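Local coordinates for protein beta-L-arabinobiosidase (Bacteroides thetaiotaomicron, PDB 5MQR) that probably cleaves glycosidic bonds of arabinose-containing sugars in plant pectin, as a multidomain glycoside hydrolase, at residues 808-813 with 872-877; 881-886 with 927-932; 890-895 with 905-910; 931-936 with 997-1002. All blocks are in the same frame, centred on the assembly; numbering follows the deposited sequence.

Contact 1. Residues 808-813 with 872-877; sequences SISGGR and FETMRT
R876 reaches across to the 808-813 loop and grips the carbonyl oxygen of S810 with two nitrogens of one guanidinium edge. NE donates to S810 O at 3.1 Å, and NH2 donates to the same oxygen at 3.3 Å, coming in from above the carbonyl plane. NH2 also makes a weak bond to I809 O at 3.0 Å, bent to 124°, so one edge of the arginine serves two successive carbonyls. An extended chain from CG to NE lets the guanidinium get there, although the arginine's CB does not itself point at the loop.

Beside this grip the side chains of S810 and T874 meet. T874 OG1 donates to S810 OG at 2.8 Å, and the two CB atoms stand 3.5 Å apart, tighter than ordinary van der Waals contact. S810 OG is also bonded to E885 OE1, so this buried hydroxyl links T874 to a carboxylate.

Behind these contacts, S808 OG accepts from G811 N at 2.8 Å, an ST motif that shapes the turn displaying the two carbonyls; D800 holds S808 OG as well. On the other segment, T874 is fixed by backbone bonding to A881. The contact thus joins the loop leading from helix 768-788 to helix 820-839 with the chain leaving strand 871-872, whose F872 packs on helix 843-864.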
# COMPACT_ATOMS: atom_id res chain seq x y z
N SER A 808 13.07 12.84 -46.32
CA SER A 808 11.90 13.55 -45.85
C SER A 808 11.29 14.28 -47.04
O SER A 808 11.98 14.54 -48.02
CB SER A 808 12.27 14.54 -44.74
OG SER A 808 12.96 15.68 -45.23
N ILE A 809 10.01 14.62 -46.93
CA ILE A 809 9.33 15.41 -47.95
C ILE A 809 9.89 16.83 -47.98
O ILE A 809 10.32 17.30 -49.04
CB ILE A 809 7.80 15.43 -47.75
CG1 ILE A 809 7.24 14.00 -47.93
CG2 ILE A 809 7.13 16.38 -48.75
CD1 ILE A 809 5.79 13.81 -47.52
N SER A 810 9.92 17.52 -46.83
CA SER A 810 10.37 18.92 -46.83
C SER A 810 11.83 18.99 -47.26
O SER A 810 12.27 19.91 -47.93
CB SER A 810 10.16 19.62 -45.49
OG SER A 810 10.99 19.09 -44.48
N GLY A 811 12.57 17.98 -46.83
CA GLY A 811 13.76 17.60 -47.50
C GLY A 811 15.01 18.29 -47.05
O GLY A 811 15.03 19.13 -46.12
N GLY A 812 16.07 17.78 -47.68
CA GLY A 812 17.27 18.47 -47.84
C GLY A 812 18.53 17.67 -47.90
O GLY A 812 19.40 17.99 -47.12
N ARG A 813 18.71 16.69 -48.80
CA ARG A 813 20.06 16.11 -48.99
C ARG A 813 20.93 17.21 -49.60
O ARG A 813 20.60 17.71 -50.67
CB ARG A 813 20.11 14.85 -49.87
CG ARG A 813 21.54 14.33 -50.13
CD ARG A 813 21.67 12.95 -50.81
NE ARG A 813 21.45 11.86 -49.84
CZ ARG A 813 20.26 11.28 -49.57
NH1 ARG A 813 20.18 10.32 -48.64
NH2 ARG A 813 19.15 11.62 -50.23
N PHE A 872 3.99 24.34 -37.87
CA PHE A 872 5.41 24.65 -37.99
C PHE A 872 6.01 23.75 -39.04
O PHE A 872 5.85 22.54 -38.98
CB PHE A 872 6.16 24.43 -36.68
CG PHE A 872 5.85 25.46 -35.64
CD1 PHE A 872 6.37 26.73 -35.75
CD2 PHE A 872 5.06 25.14 -34.53
CE1 PHE A 872 6.09 27.68 -34.79
CE2 PHE A 872 4.79 26.09 -33.56
CZ PHE A 872 5.31 27.37 -33.69
N GLU A 873 6.69 24.36 -40.00
CA GLU A 873 7.21 23.64 -41.16
C GLU A 873 8.57 24.18 -41.58
O GLU A 873 8.95 25.31 -41.26
CB GLU A 873 6.22 23.75 -42.32
CG GLU A 873 4.85 23.12 -42.04
CD GLU A 873 3.88 23.22 -43.21
OE1 GLU A 873 4.28 23.66 -44.30
OE2 GLU A 873 2.69 22.82 -43.04
N THR A 874 9.29 23.33 -42.31
CA THR A 874 10.58 23.63 -42.88
C THR A 874 10.45 24.81 -43.83
O THR A 874 9.47 24.92 -44.55
CB THR A 874 11.11 22.44 -43.68
OG1 THR A 874 11.32 21.33 -42.80
CG2 THR A 874 12.42 22.78 -44.38
N MSE A 875 11.43 25.70 -43.78
CA MSE A 875 11.44 26.86 -44.67
C MSE A 875 12.52 26.51 -45.67
O MSE A 875 13.69 26.32 -45.31
CB MSE A 875 11.61 28.08 -43.77
CG MSE A 875 11.52 29.47 -44.39
SE MSE A 875 9.86 29.79 -45.44
CE MSE A 875 8.39 29.68 -44.20
N ARG A 876 12.13 26.33 -46.93
CA ARG A 876 13.10 26.19 -48.03
C ARG A 876 13.67 27.58 -48.38
O ARG A 876 13.23 28.59 -47.83
CB ARG A 876 12.48 25.50 -49.26
CG ARG A 876 11.96 24.09 -48.99
CD ARG A 876 11.77 23.30 -50.28
NE ARG A 876 11.35 21.91 -50.07
CZ ARG A 876 10.22 21.35 -50.52
NH1 ARG A 876 9.33 22.02 -51.24
NH2 ARG A 876 10.00 20.07 -50.26
N THR A 877 14.65 27.59 -49.27
CA THR A 877 15.35 28.81 -49.71
C THR A 877 14.43 30.03 -49.90
O THR A 877 14.79 31.12 -49.47
CB THR A 877 16.09 28.53 -51.04
OG1 THR A 877 16.76 27.26 -50.94
CG2 THR A 877 17.10 29.64 -51.35

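Contact 2. Residues 881-886 with 927-932; sequences ANVREA and RRHPEF
The segment 881-886 lays N882 and V883 against the imidazole of H929. At its start, A881 O is linked to the ring by water 1, which donates to A881 O at 2.7 Å and lies 2.9 Å from H929 NE2. Next along, the carbonyl oxygen of N882 sits at the edge of the imidazole, near its plane, while the N882 side chain turns off to bond N866. V883 then makes the main apolar contact, its CG2 lying over one imidazole face 3.9 Å from the ring centroid, a CH-pi contact. CD of P930 covers the opposite face, so the ring is sandwiched between a methyl and a proline.

The H929 ring is sent into this slot by CG anti to the backbone N (chi1 -162°), and its other nitrogen helps fix the rotation: ND1 accepts from E931 N at 3.2 Å and 151°, inside the type I turn from H929 to F932. With an alanine here, V883 CG2 and P930 CD would probably face a gap, and both E931 N and the water on A881 O would be left without the imidazole.

R884 follows, and its NH1 comes within 3.5 Å of R928 NH1, the two guanidinium planes 67° apart. Both NH1 atoms share E926 OE1 in salt bridges, so their close approach is probably screened by that carboxylate. The two arginines are thus joined through E926, just before the 927-932 loop, and R928 is also bridged to E909 of the 905-910 segment.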
# COMPACT_ATOMS: atom_id res chain seq x y z
N ALA A 881 8.04 24.70 -47.13
CA ALA A 881 7.99 23.40 -47.78
C ALA A 881 6.56 22.95 -48.02
O ALA A 881 6.36 22.05 -48.83
CB ALA A 881 8.74 22.36 -46.97
N ASN A 882 5.59 23.57 -47.33
CA ASN A 882 4.18 23.27 -47.49
C ASN A 882 3.90 21.78 -47.34
O ASN A 882 3.26 21.17 -48.20
CB ASN A 882 3.65 23.77 -48.84
CG ASN A 882 3.59 25.27 -48.91
OD1 ASN A 882 3.20 25.94 -47.94
ND2 ASN A 882 3.94 25.81 -50.06
N VAL A 883 4.44 21.22 -46.25
CA VAL A 883 4.16 19.86 -45.83
C VAL A 883 4.18 19.81 -44.30
O VAL A 883 5.13 20.27 -43.65
CB VAL A 883 5.15 18.84 -46.45
CG1 VAL A 883 6.61 19.16 -46.13
CG2 VAL A 883 4.79 17.42 -46.04
N ARG A 884 3.10 19.28 -43.73
CA ARG A 884 3.04 19.05 -42.30
C ARG A 884 3.78 17.75 -42.00
O ARG A 884 3.42 16.68 -42.53
CB ARG A 884 1.60 18.95 -41.82
CG ARG A 884 0.73 20.17 -42.07
CD ARG A 884 -0.61 19.96 -41.38
NE ARG A 884 -1.55 21.05 -41.58
CZ ARG A 884 -2.25 21.29 -42.70
NH1 ARG A 884 -2.11 20.52 -43.78
NH2 ARG A 884 -3.08 22.32 -42.73
N GLU A 885 4.82 17.85 -41.18
CA GLU A 885 5.64 16.69 -40.79
C GLU A 885 5.66 16.56 -39.28
O GLU A 885 5.33 17.49 -38.56
CB GLU A 885 7.07 16.82 -41.33
CG GLU A 885 7.16 16.82 -42.86
CD GLU A 885 8.54 17.18 -43.38
OE1 GLU A 885 9.10 18.24 -43.00
OE2 GLU A 885 9.08 16.39 -44.18
N ALA A 886 6.09 15.40 -38.79
CA ALA A 886 6.20 15.19 -37.35
C ALA A 886 7.18 16.18 -36.72
O ALA A 886 7.01 16.55 -35.54
CB ALA A 886 6.64 13.76 -37.04
N ARG A 927 -0.57 12.23 -43.88
CA ARG A 927 -1.00 11.19 -44.82
C ARG A 927 -1.66 11.74 -46.11
O ARG A 927 -1.59 11.09 -47.16
CB ARG A 927 -1.90 10.19 -44.11
CG ARG A 927 -1.13 9.43 -43.04
CD ARG A 927 -2.04 8.53 -42.24
NE ARG A 927 -2.42 7.34 -42.99
CZ ARG A 927 -3.47 6.56 -42.73
NH1 ARG A 927 -4.30 6.81 -41.72
NH2 ARG A 927 -3.70 5.50 -43.50
N ARG A 928 -2.26 12.93 -46.02
CA ARG A 928 -2.85 13.64 -47.18
C ARG A 928 -1.86 14.14 -48.23
O ARG A 928 -2.27 14.49 -49.33
CB ARG A 928 -3.68 14.85 -46.72
CG ARG A 928 -2.88 15.99 -46.08
CD ARG A 928 -3.77 17.20 -45.85
NE ARG A 928 -4.76 16.95 -44.81
CZ ARG A 928 -4.53 16.99 -43.50
NH1 ARG A 928 -3.33 17.29 -43.01
NH2 ARG A 928 -5.52 16.74 -42.65
N HIS A 929 -0.58 14.23 -47.89
CA HIS A 929 0.35 14.86 -48.79
C HIS A 929 0.63 13.96 -50.01
O HIS A 929 0.90 12.76 -49.84
CB HIS A 929 1.64 15.27 -48.09
CG HIS A 929 2.41 16.28 -48.85
ND1 HIS A 929 3.34 15.93 -49.79
CD2 HIS A 929 2.36 17.63 -48.85
CE1 HIS A 929 3.84 17.02 -50.34
NE2 HIS A 929 3.26 18.07 -49.79
N PRO A 930 0.55 14.53 -51.23
CA PRO A 930 0.73 13.69 -52.43
C PRO A 930 2.09 13.00 -52.53
O PRO A 930 2.20 11.98 -53.19
CB PRO A 930 0.55 14.68 -53.60
CG PRO A 930 -0.14 15.89 -53.03
CD PRO A 930 0.22 15.94 -51.57
N GLU A 931 3.13 13.57 -51.93
CA GLU A 931 4.43 12.90 -51.85
C GLU A 931 4.61 11.91 -50.68
O GLU A 931 5.73 11.39 -50.47
CB GLU A 931 5.56 13.93 -51.85
CG GLU A 931 5.54 14.90 -53.03
CD GLU A 931 6.63 15.96 -52.92
OE1 GLU A 931 7.76 15.61 -52.51
OE2 GLU A 931 6.36 17.16 -53.24
N PHE A 932 3.54 11.62 -49.93
CA PHE A 932 3.58 10.67 -48.81
C PHE A 932 4.05 9.30 -49.31
O PHE A 932 3.42 8.72 -50.17
CB PHE A 932 2.20 10.54 -48.14
CG PHE A 932 2.17 9.63 -46.94
CD1 PHE A 932 1.92 8.27 -47.08
CD2 PHE A 932 2.41 10.13 -45.65
CE1 PHE A 932 1.90 7.43 -45.97
CE2 PHE A 932 2.37 9.29 -44.54
CZ PHE A 932 2.13 7.94 -44.70
O HOH W 1 5.02 20.25 -50.39

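Contact 3. Residues 890-895 with 905-910; sequences IPWYFN and VAWKEI
W907 drives the edge of its indole into the face of W892, a T-shaped pair with the planes at 63°. The five-membered ring of W907 and the six-membered ring of W892 have centroids 4.3 Å apart. The leading atom is W907 NE1, which stands over the centre of the W892 face, 3.4 Å from CE2. Its N-H leans into the pi cloud, consistent with a modest electrostatic contribution besides dispersion. Farther along the same edge, W907 CZ2 lies 3.6 Å from W892 CE3 and 3.9 Å from W892 CB, so the W907 edge runs from the middle of the W892 ring back toward its stem.

In both tryptophans CG is anti to the carbonyl carbon, which directs each indole toward the other segment, and the side chains pass one another in opposite directions. A906 adds its methyl beside the far end of W892, with CB 4.0 Å from CH2.

W892 rides on the short helix 890-893, which ends in a Schellman motif: N895, at positive phi, is the C-prime residue, and its N bonds W892 O at 3.2 Å. Residues 905-908 keep helical backbone angles without regular helix bonding and lead into a 3-10 turn, so the contact packs two short helical pieces within what the six-hairpin family name suggests is an (alpha/alpha)6 barrel.

Other aromatics extend the pair. F961 and Y965 meet W892 edge-to-face, while F961 and Y889 stack on W907. Helix 948-964 lies against both segments, with N960 bonding W892 O and M958 touching W907.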
# COMPACT_ATOMS: atom_id res chain seq x y z
N ILE A 890 8.22 19.38 -32.83
CA ILE A 890 9.45 19.49 -32.02
C ILE A 890 9.54 20.81 -31.24
O ILE A 890 10.03 20.80 -30.13
CB ILE A 890 10.71 19.23 -32.86
CG1 ILE A 890 10.72 17.78 -33.36
CG2 ILE A 890 12.00 19.41 -32.06
CD1 ILE A 890 11.83 17.49 -34.36
N PRO A 891 9.02 21.94 -31.76
CA PRO A 891 9.03 23.12 -30.89
C PRO A 891 8.48 22.87 -29.46
O PRO A 891 9.05 23.39 -28.49
CB PRO A 891 8.16 24.12 -31.64
CG PRO A 891 8.36 23.74 -33.08
CD PRO A 891 8.37 22.24 -33.04
N TRP A 892 7.41 22.08 -29.34
CA TRP A 892 6.84 21.74 -28.03
C TRP A 892 7.67 20.75 -27.18
O TRP A 892 7.49 20.69 -25.98
CB TRP A 892 5.42 21.19 -28.16
CG TRP A 892 4.46 22.24 -28.49
CD1 TRP A 892 3.90 23.12 -27.63
CD2 TRP A 892 3.95 22.55 -29.78
NE1 TRP A 892 3.06 23.95 -28.29
CE2 TRP A 892 3.06 23.62 -29.62
CE3 TRP A 892 4.14 22.00 -31.05
CZ2 TRP A 892 2.36 24.18 -30.68
CZ3 TRP A 892 3.45 22.57 -32.13
CH2 TRP A 892 2.57 23.65 -31.93
N TYR A 893 8.55 20.00 -27.80
CA TYR A 893 9.55 19.21 -27.07
C TYR A 893 10.38 20.09 -26.11
O TYR A 893 10.83 19.61 -25.08
CB TYR A 893 10.48 18.48 -28.06
CG TYR A 893 11.38 17.45 -27.48
CD1 TYR A 893 12.56 17.82 -26.88
CD2 TYR A 893 11.09 16.09 -27.60
CE1 TYR A 893 13.40 16.87 -26.33
CE2 TYR A 893 11.94 15.13 -27.07
CZ TYR A 893 13.10 15.53 -26.44
OH TYR A 893 13.99 14.61 -25.90
N PHE A 894 10.55 21.36 -26.46
CA PHE A 894 11.31 22.29 -25.63
C PHE A 894 10.45 23.42 -25.11
O PHE A 894 10.98 24.45 -24.69
CB PHE A 894 12.50 22.83 -26.43
CG PHE A 894 13.33 21.77 -27.06
CD1 PHE A 894 14.34 21.16 -26.35
CD2 PHE A 894 13.07 21.35 -28.34
CE1 PHE A 894 15.10 20.14 -26.93
CE2 PHE A 894 13.82 20.34 -28.92
CZ PHE A 894 14.84 19.74 -28.22
N ASN A 895 9.14 23.23 -25.11
CA ASN A 895 8.19 24.28 -24.71
C ASN A 895 8.48 25.64 -25.38
O ASN A 895 8.38 26.69 -24.75
CB ASN A 895 8.17 24.42 -23.18
CG ASN A 895 7.76 23.12 -22.49
OD1 ASN A 895 6.62 22.71 -22.55
ND2 ASN A 895 8.70 22.47 -21.86
N VAL A 905 -4.06 24.57 -32.83
CA VAL A 905 -4.70 23.90 -33.95
C VAL A 905 -3.77 22.87 -34.63
O VAL A 905 -4.25 21.88 -35.14
CB VAL A 905 -5.27 24.93 -34.94
CG1 VAL A 905 -4.16 25.58 -35.72
CG2 VAL A 905 -6.27 24.29 -35.89
N ALA A 906 -2.45 23.07 -34.60
CA ALA A 906 -1.48 22.06 -35.08
C ALA A 906 -1.68 20.65 -34.51
O ALA A 906 -1.52 19.65 -35.20
CB ALA A 906 -0.04 22.52 -34.81
N TRP A 907 -2.06 20.61 -33.24
CA TRP A 907 -2.26 19.35 -32.55
C TRP A 907 -3.51 18.58 -32.98
O TRP A 907 -3.65 17.41 -32.64
CB TRP A 907 -2.24 19.59 -31.03
CG TRP A 907 -0.88 19.90 -30.56
CD1 TRP A 907 -0.38 21.11 -30.20
CD2 TRP A 907 0.18 18.97 -30.40
NE1 TRP A 907 0.93 21.00 -29.83
CE2 TRP A 907 1.30 19.69 -29.93
CE3 TRP A 907 0.29 17.59 -30.60
CZ2 TRP A 907 2.53 19.07 -29.67
CZ3 TRP A 907 1.51 16.98 -30.34
CH2 TRP A 907 2.61 17.72 -29.87
N LYS A 908 -4.41 19.22 -33.74
CA LYS A 908 -5.57 18.51 -34.27
C LYS A 908 -5.18 17.40 -35.23
O LYS A 908 -5.91 16.43 -35.37
CB LYS A 908 -6.56 19.47 -34.94
CG LYS A 908 -7.26 20.38 -33.96
CD LYS A 908 -8.36 21.21 -34.59
CE LYS A 908 -9.11 21.97 -33.50
NZ LYS A 908 -10.33 22.66 -34.01
N GLU A 909 -4.01 17.54 -35.87
CA GLU A 909 -3.56 16.55 -36.84
C GLU A 909 -3.19 15.20 -36.23
O GLU A 909 -3.08 14.21 -36.93
CB GLU A 909 -2.40 17.11 -37.67
CG GLU A 909 -2.76 18.38 -38.42
CD GLU A 909 -4.00 18.21 -39.28
OE1 GLU A 909 -3.93 17.39 -40.23
OE2 GLU A 909 -5.04 18.87 -39.00
N ILE A 910 -3.03 15.17 -34.92
CA ILE A 910 -2.83 13.93 -34.19
C ILE A 910 -4.06 13.00 -34.33
O ILE A 910 -3.90 11.77 -34.37
CB ILE A 910 -2.49 14.22 -32.71
CG1 ILE A 910 -1.16 14.95 -32.59
CG2 ILE A 910 -2.43 12.95 -31.88
CD1 ILE A 910 0.06 14.23 -33.16

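Contact 4. Residues 931-936 with 997-1002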
# COMPACT_ATOMS: atom_id res chain seq x y z
N GLU A 931 3.13 13.57 -51.93
CA GLU A 931 4.43 12.90 -51.85
C GLU A 931 4.61 11.91 -50.68
O GLU A 931 5.73 11.39 -50.47
CB GLU A 931 5.56 13.93 -51.85
CG GLU A 931 5.54 14.90 -53.03
CD GLU A 931 6.63 15.96 -52.92
OE1 GLU A 931 7.76 15.61 -52.51
OE2 GLU A 931 6.36 17.16 -53.24
N PHE A 932 3.54 11.62 -49.93
CA PHE A 932 3.58 10.67 -48.81
C PHE A 932 4.05 9.30 -49.31
O PHE A 932 3.42 8.72 -50.17
CB PHE A 932 2.20 10.54 -48.14
CG PHE A 932 2.17 9.63 -46.94
CD1 PHE A 932 1.92 8.27 -47.08
CD2 PHE A 932 2.41 10.13 -45.65
CE1 PHE A 932 1.90 7.43 -45.97
CE2 PHE A 932 2.37 9.29 -44.54
CZ PHE A 932 2.13 7.94 -44.70
N ARG A 933 5.16 8.82 -48.74
CA ARG A 933 5.75 7.51 -49.04
C ARG A 933 5.86 7.19 -50.53
O ARG A 933 5.43 6.14 -51.01
CB ARG A 933 5.07 6.40 -48.25
CG ARG A 933 5.28 6.54 -46.73
CD ARG A 933 4.86 5.30 -45.95
NE ARG A 933 5.72 4.16 -46.28
CZ ARG A 933 5.38 2.87 -46.18
NH1 ARG A 933 4.18 2.50 -45.72
NH2 ARG A 933 6.26 1.95 -46.55
N THR A 934 6.48 8.12 -51.25
CA THR A 934 6.74 7.98 -52.68
C THR A 934 8.21 7.76 -53.01
O THR A 934 8.56 7.76 -54.19
CB THR A 934 6.26 9.23 -53.45
OG1 THR A 934 6.82 10.41 -52.85
CG2 THR A 934 4.71 9.33 -53.46
N ARG A 935 9.08 7.55 -52.01
CA ARG A 935 10.52 7.41 -52.27
C ARG A 935 11.06 5.98 -52.08
O ARG A 935 12.25 5.80 -51.85
CB ARG A 935 11.29 8.38 -51.40
CG ARG A 935 11.08 9.82 -51.80
CD ARG A 935 11.40 10.76 -50.64
NE ARG A 935 11.03 12.13 -50.95
CZ ARG A 935 9.79 12.60 -50.98
NH1 ARG A 935 8.73 11.81 -50.71
NH2 ARG A 935 9.59 13.88 -51.30
N GLY A 936 10.20 4.97 -52.24
CA GLY A 936 10.64 3.59 -52.11
C GLY A 936 10.55 3.10 -50.68
O GLY A 936 10.27 3.88 -49.76
N TYR A 997 12.06 1.29 -38.29
CA TYR A 997 10.83 1.95 -38.71
C TYR A 997 9.86 0.95 -39.28
O TYR A 997 10.26 -0.15 -39.67
CB TYR A 997 11.14 3.07 -39.73
CG TYR A 997 11.50 2.68 -41.16
CD1 TYR A 997 12.52 1.76 -41.44
CD2 TYR A 997 10.87 3.29 -42.23
CE1 TYR A 997 12.86 1.45 -42.76
CE2 TYR A 997 11.20 2.99 -43.55
CZ TYR A 997 12.19 2.07 -43.82
OH TYR A 997 12.51 1.80 -45.14
N LEU A 998 8.58 1.33 -39.32
CA LEU A 998 7.53 0.39 -39.73
C LEU A 998 6.43 1.02 -40.57
O LEU A 998 6.23 2.24 -40.57
CB LEU A 998 6.90 -0.26 -38.48
CG LEU A 998 6.21 0.74 -37.55
CD1 LEU A 998 4.81 0.29 -37.21
CD2 LEU A 998 6.99 1.04 -36.27
N ASP A 999 5.71 0.16 -41.26
CA ASP A 999 4.59 0.54 -42.10
C ASP A 999 3.42 1.02 -41.24
O ASP A 999 3.01 0.33 -40.30
CB ASP A 999 4.19 -0.65 -42.97
CG ASP A 999 3.16 -0.28 -44.00
OD1 ASP A 999 2.02 0.07 -43.63
OD2 ASP A 999 3.49 -0.32 -45.20
N GLU A 1000 2.91 2.21 -41.55
CA GLU A 1000 1.89 2.87 -40.73
C GLU A 1000 0.51 2.20 -40.76
O GLU A 1000 -0.26 2.29 -39.79
CB GLU A 1000 1.76 4.37 -41.10
CG GLU A 1000 0.96 4.71 -42.37
CD GLU A 1000 1.65 4.37 -43.71
OE1 GLU A 1000 2.87 4.05 -43.73
OE2 GLU A 1000 0.96 4.46 -44.76
N VAL A 1001 0.21 1.54 -41.89
CA VAL A 1001 -1.06 0.80 -42.09
C VAL A 1001 -0.96 -0.66 -41.63
O VAL A 1001 -1.91 -1.18 -41.03
CB VAL A 1001 -1.51 0.84 -43.56
CG1 VAL A 1001 -2.77 -0.01 -43.82
CG2 VAL A 1001 -1.76 2.28 -44.01
N THR A 1002 0.16 -1.33 -41.96
CA THR A 1002 0.26 -2.79 -41.78
C THR A 1002 1.01 -3.19 -40.56
O THR A 1002 0.89 -4.31 -40.17
CB THR A 1002 0.93 -3.53 -42.95
OG1 THR A 1002 2.32 -3.18 -43.03
CG2 THR A 1002 0.24 -3.19 -44.23
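R933 points toward 997-1002 from the first bond of its side chain and ends between the acids D999 and E1000. Beyond CB, its CG lies over a face of the F932 ring, 3.5 Å from the plane. CD comes next, 3.2 Å from E1000 OE1, and a bend at chi3 (66°) then turns the guanidinium so that NH1 takes both carboxylates. NH1 donates to E1000 OE1 at 2.8 Å, on the syn side of that oxygen, and to D999 OD2 at 2.9 Å. The second bond is nearly straight, 170°; it lies in the guanidinium plane but meets the aspartate from above its carboxylate plane.

The other oxygen of E1000, OE2, sits at the edge of the F932 ring, 3.3 Å from CE1, where the ring hydrogens are likely to favour an acceptor. D999 is positioned by its own OD1, which accepts from V1001 N at 2.9 Å in an Asx turn and also from T1002 N.

A leucine in place of R933 is likely to leave D999 and E1000 as neighbouring negative charges without their shared cation. One guanidinium charge probably offsets only part of theirs, but sharing it likely ties this loop to 997-1002.

All four contacts lie in the MGH1-like glycosidase domain. Going from the N terminus, contact 1 closes first, bringing together the two ends of a 58-residue excursion that carries helices 820-839 and 843-864. Contact 2 opens a few residues later, at 881, and closes at 927-932; contact 3 falls wholly within that span, joining helix 890-893 to the turns after 901-904. Contact 4 starts on E931 and F932, where contact 2 ends, and reaches 997-1002 beyond helices 948-964 and 972-985. None of these loops cross. Direct packing still couples them: F872 of contact 1 touches W892 of contact 3, and I809 of contact 1 touches R935 of contact 4.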